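PDB 3QD7: probable DNA endonuclease SmrA from Escherichia coli, which has DNA endonuclease activity and binds DNA; this chain is the part carrying its small MutS-related (Smr) domain. Local coordinates for residues A[45-53]-A[61-69]. Sequence-based numbering, arbitrary orientation.
Sequences PQQASLNLL and RKMVFSFIQ
L50 and F67 meet inside the beta-alpha-beta unit of the Smr domain, in which edge strand 49-51 is followed by helix 57-73 and then by the parallel neighbour strand 78-82. Helix 61-69 runs back over the strand, nearly antiparallel to it at 167°, with the short axes 9.7 Å apart, and the side chains that meet between them are apolar. L50 points at the helix and lays its CB over the middle of the F67 ring, a CH-pi contact of 3.6 Å to the centroid and only 8° off the ring normal. The isobutyl group of L50 runs back along the F67 side chain, and both methyls reach the phenylalanine CB. The two side chains thus run in opposite directions. In F67, CG lies trans to the backbone N (chi1 174°), which carries the ring out to the A48-S49 backbone, where CZ meets A48 C edge-on at 3.7 Å and CE1 approaches S49 O obliquely. Cutting F67 back to an alanine would probably leave L50 CB without the ring face it rests on and open a gap beside the A48-S49 backbone, while V79 of the next strand would lose a neighbour. One helical turn earlier, V64 CG2 sits between two leucines, 3.8 Å from L50 CD2 and 3.9 Å from L52 CD2, with the valine side chain roughly perpendicular to both. W103 of helix 92-105 also touches V64, and V96 and V100 of that helix touch L52, which extends the hydrophobic layer. Toward the strand's C-terminal end, the M63 chain bends at its thioether, and its terminal CE comes to rest 3.7 Å from N51 O and 4.2 Å from L52 CD1.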
loop_
_atom_site.group_PDB
_atom_site.type_symbol
_atom_site.label_atom_id
_atom_site.label_comp_id
_atom_site.label_asym_id
_atom_site.label_seq_id
_atom_site.Cartn_x
_atom_site.Cartn_y
_atom_site.Cartn_z
ATOM N N PRO A 45 11.346 -3.291 -8.870
ATOM C CA PRO A 45 12.441 -4.123 -8.392
ATOM C C PRO A 45 12.225 -4.545 -6.928
ATOM O O PRO A 45 11.312 -4.042 -6.254
ATOM C CB PRO A 45 13.659 -3.200 -8.524
ATOM C CG PRO A 45 13.119 -1.823 -8.419
ATOM C CD PRO A 45 11.744 -1.876 -9.024
ATOM N N GLN A 46 13.053 -5.458 -6.436
ATOM C CA GLN A 46 12.857 -5.978 -5.087
ATOM C C GLN A 46 12.863 -4.910 -3.985
ATOM O O GLN A 46 12.120 -5.021 -3.018
ATOM C CB GLN A 46 13.896 -7.039 -4.772
ATOM C CG GLN A 46 13.677 -7.726 -3.435
ATOM C CD GLN A 46 14.879 -8.553 -3.051
ATOM O OE1 GLN A 46 15.754 -8.815 -3.884
ATOM N NE2 GLN A 46 14.941 -8.963 -1.791
ATOM N N GLN A 47 13.702 -3.891 -4.122
ATOM C CA GLN A 47 13.845 -2.916 -3.062
ATOM C C GLN A 47 12.676 -1.922 -3.031
ATOM O O GLN A 47 12.549 -1.111 -2.108
ATOM C CB GLN A 47 15.224 -2.214 -3.123
ATOM C CG GLN A 47 15.445 -1.239 -4.272
ATOM C CD GLN A 47 15.870 -1.911 -5.594
ATOM O OE1 GLN A 47 15.841 -1.268 -6.644
ATOM N NE2 GLN A 47 16.266 -3.202 -5.544
ATOM N N ALA A 48 11.828 -1.998 -4.049
ATOM C CA ALA A 48 10.636 -1.141 -4.155
ATOM C C ALA A 48 9.455 -1.910 -3.682
ATOM O O ALA A 48 8.339 -1.530 -3.973
ATOM C CB ALA A 48 10.402 -0.728 -5.591
ATOM N N SER A 49 9.672 -3.025 -2.986
ATOM C CA SER A 49 8.542 -3.818 -2.546
ATOM C C SER A 49 8.598 -4.124 -1.050
ATOM O O SER A 49 9.663 -4.172 -0.467
ATOM C CB SER A 49 8.397 -5.083 -3.405
ATOM O OG SER A 49 9.325 -6.074 -3.029
ATOM N N LEU A 50 7.429 -4.247 -0.433
ATOM C CA LEU A 50 7.319 -4.439 0.990
ATOM C C LEU A 50 6.508 -5.704 1.262
ATOM O O LEU A 50 5.338 -5.780 0.909
ATOM C CB LEU A 50 6.646 -3.212 1.629
ATOM C CG LEU A 50 6.337 -3.299 3.121
ATOM C CD1 LEU A 50 7.649 -3.264 3.941
ATOM C CD2 LEU A 50 5.384 -2.192 3.559
ATOM N N ASN A 51 7.125 -6.674 1.922
ATOM C CA ASN A 51 6.504 -7.954 2.223
ATOM C C ASN A 51 5.919 -8.061 3.650
ATOM O O ASN A 51 6.657 -8.166 4.643
ATOM C CB ASN A 51 7.523 -9.073 1.899
ATOM C CG ASN A 51 7.015 -10.469 2.222
ATOM O OD1 ASN A 51 7.748 -11.442 2.068
ATOM N ND2 ASN A 51 5.791 -10.579 2.656
ATOM N N LEU A 52 4.582 -8.053 3.736
ATOM C CA LEU A 52 3.836 -8.012 5.006
ATOM C C LEU A 52 3.228 -9.356 5.391
ATOM O O LEU A 52 2.440 -9.448 6.355
ATOM C CB LEU A 52 2.676 -7.039 4.863
ATOM C CG LEU A 52 2.779 -5.590 5.327
ATOM C CD1 LEU A 52 4.187 -5.104 5.357
ATOM C CD2 LEU A 52 1.856 -4.684 4.508
ATOM N N LEU A 53 3.553 -10.389 4.617
ATOM C CA LEU A 53 2.988 -11.717 4.860
ATOM C C LEU A 53 3.307 -12.178 6.270
ATOM O O LEU A 53 4.455 -12.048 6.736
ATOM C CB LEU A 53 3.477 -12.738 3.832
ATOM C CG LEU A 53 3.105 -12.411 2.396
ATOM C CD1 LEU A 53 3.911 -13.311 1.473
ATOM C CD2 LEU A 53 1.605 -12.591 2.123
ATOM N N ARG A 61 1.801 -1.835 10.573
ATOM C CA ARG A 61 1.699 -0.376 10.681
ATOM C C ARG A 61 3.068 0.332 10.810
ATOM O O ARG A 61 3.283 1.413 10.240
ATOM C CB ARG A 61 0.786 0.017 11.839
ATOM C CG ARG A 61 0.366 1.485 11.823
ATOM C CD ARG A 61 -0.501 1.845 13.033
ATOM N NE ARG A 61 0.353 1.925 14.198
ATOM C CZ ARG A 61 0.828 3.060 14.693
ATOM N NH1 ARG A 61 0.471 4.227 14.162
ATOM N NH2 ARG A 61 1.652 3.025 15.729
ATOM N N LYS A 62 3.981 -0.291 11.549
ATOM C CA LYS A 62 5.354 0.214 11.679
ATOM C C LYS A 62 6.163 0.050 10.377
ATOM O O LYS A 62 6.884 0.954 9.979
ATOM C CB LYS A 62 6.065 -0.467 12.868
ATOM C CG LYS A 62 5.347 -0.272 14.221
ATOM C CD LYS A 62 6.243 -0.579 15.454
ATOM C CE LYS A 62 6.585 -2.053 15.558
ATOM N NZ LYS A 62 6.845 -2.462 16.965
ATOM N N MET A 63 6.024 -1.095 9.715
ATOM C CA MET A 63 6.737 -1.375 8.459
ATOM C C MET A 63 6.276 -0.480 7.294
ATOM O O MET A 63 7.080 0.052 6.551
ATOM C CB MET A 63 6.559 -2.857 8.077
ATOM C CG MET A 63 7.225 -3.830 9.048
ATOM S SD MET A 63 6.666 -5.532 8.811
ATOM C CE MET A 63 7.708 -6.019 7.439
ATOM N N VAL A 64 4.973 -0.309 7.149
ATOM C CA VAL A 64 4.431 0.514 6.058
ATOM C C VAL A 64 4.907 1.967 6.219
ATOM O O VAL A 64 5.360 2.605 5.270
ATOM C CB VAL A 64 2.849 0.399 6.018
ATOM C CG1 VAL A 64 2.211 1.453 5.105
ATOM C CG2 VAL A 64 2.425 -1.035 5.616
ATOM N N PHE A 65 4.799 2.473 7.438
ATOM C CA PHE A 65 5.218 3.824 7.731
ATOM C C PHE A 65 6.691 3.990 7.420
ATOM O O PHE A 65 7.081 4.881 6.665
ATOM C CB PHE A 65 4.934 4.152 9.189
ATOM C CG PHE A 65 5.355 5.523 9.589
ATOM C CD1 PHE A 65 6.445 5.705 10.442
ATOM C CD2 PHE A 65 4.654 6.636 9.136
ATOM C CE1 PHE A 65 6.832 6.986 10.843
ATOM C CE2 PHE A 65 5.036 7.927 9.538
ATOM C CZ PHE A 65 6.131 8.092 10.381
ATOM N N SER A 66 7.508 3.107 7.980
ATOM C CA SER A 66 8.946 3.159 7.767
ATOM C C SER A 66 9.328 2.960 6.284
ATOM O O SER A 66 10.208 3.641 5.754
ATOM C CB SER A 66 9.602 2.093 8.655
ATOM O OG SER A 66 11.005 2.187 8.567
ATOM N N PHE A 67 8.657 2.018 5.617
ATOM C CA PHE A 67 8.939 1.713 4.205
ATOM C C PHE A 67 8.584 2.900 3.309
ATOM O O PHE A 67 9.358 3.295 2.439
ATOM C CB PHE A 67 8.158 0.459 3.771
ATOM C CG PHE A 67 8.269 0.143 2.298
ATOM C CD1 PHE A 67 9.445 -0.423 1.769
ATOM C CD2 PHE A 67 7.181 0.386 1.439
ATOM C CE1 PHE A 67 9.539 -0.741 0.394
ATOM C CE2 PHE A 67 7.270 0.063 0.071
ATOM C CZ PHE A 67 8.453 -0.496 -0.452
ATOM N N ILE A 68 7.409 3.475 3.511
ATOM C CA ILE A 68 7.035 4.621 2.682
ATOM C C ILE A 68 7.963 5.836 2.909
ATOM O O ILE A 68 8.400 6.485 1.942
ATOM C CB ILE A 68 5.545 5.008 2.872
ATOM C CG1 ILE A 68 4.648 3.834 2.456
ATOM C CG2 ILE A 68 5.215 6.307 2.041
ATOM C CD1 ILE A 68 4.678 3.526 0.966
ATOM N N GLN A 69 8.294 6.123 4.167
ATOM C CA GLN A 69 9.327 7.134 4.468
ATOM C C GLN A 69 10.653 6.861 3.739
ATOM O O GLN A 69 11.246 7.780 3.181
ATOM C CB GLN A 69 9.603 7.236 5.975
ATOM C CG GLN A 69 8.396 7.662 6.856
ATOM C CD GLN A 69 7.831 9.056 6.538
ATOM O OE1 GLN A 69 6.667 9.355 6.850
ATOM N NE2 GLN A 69 8.642 9.908 5.946
#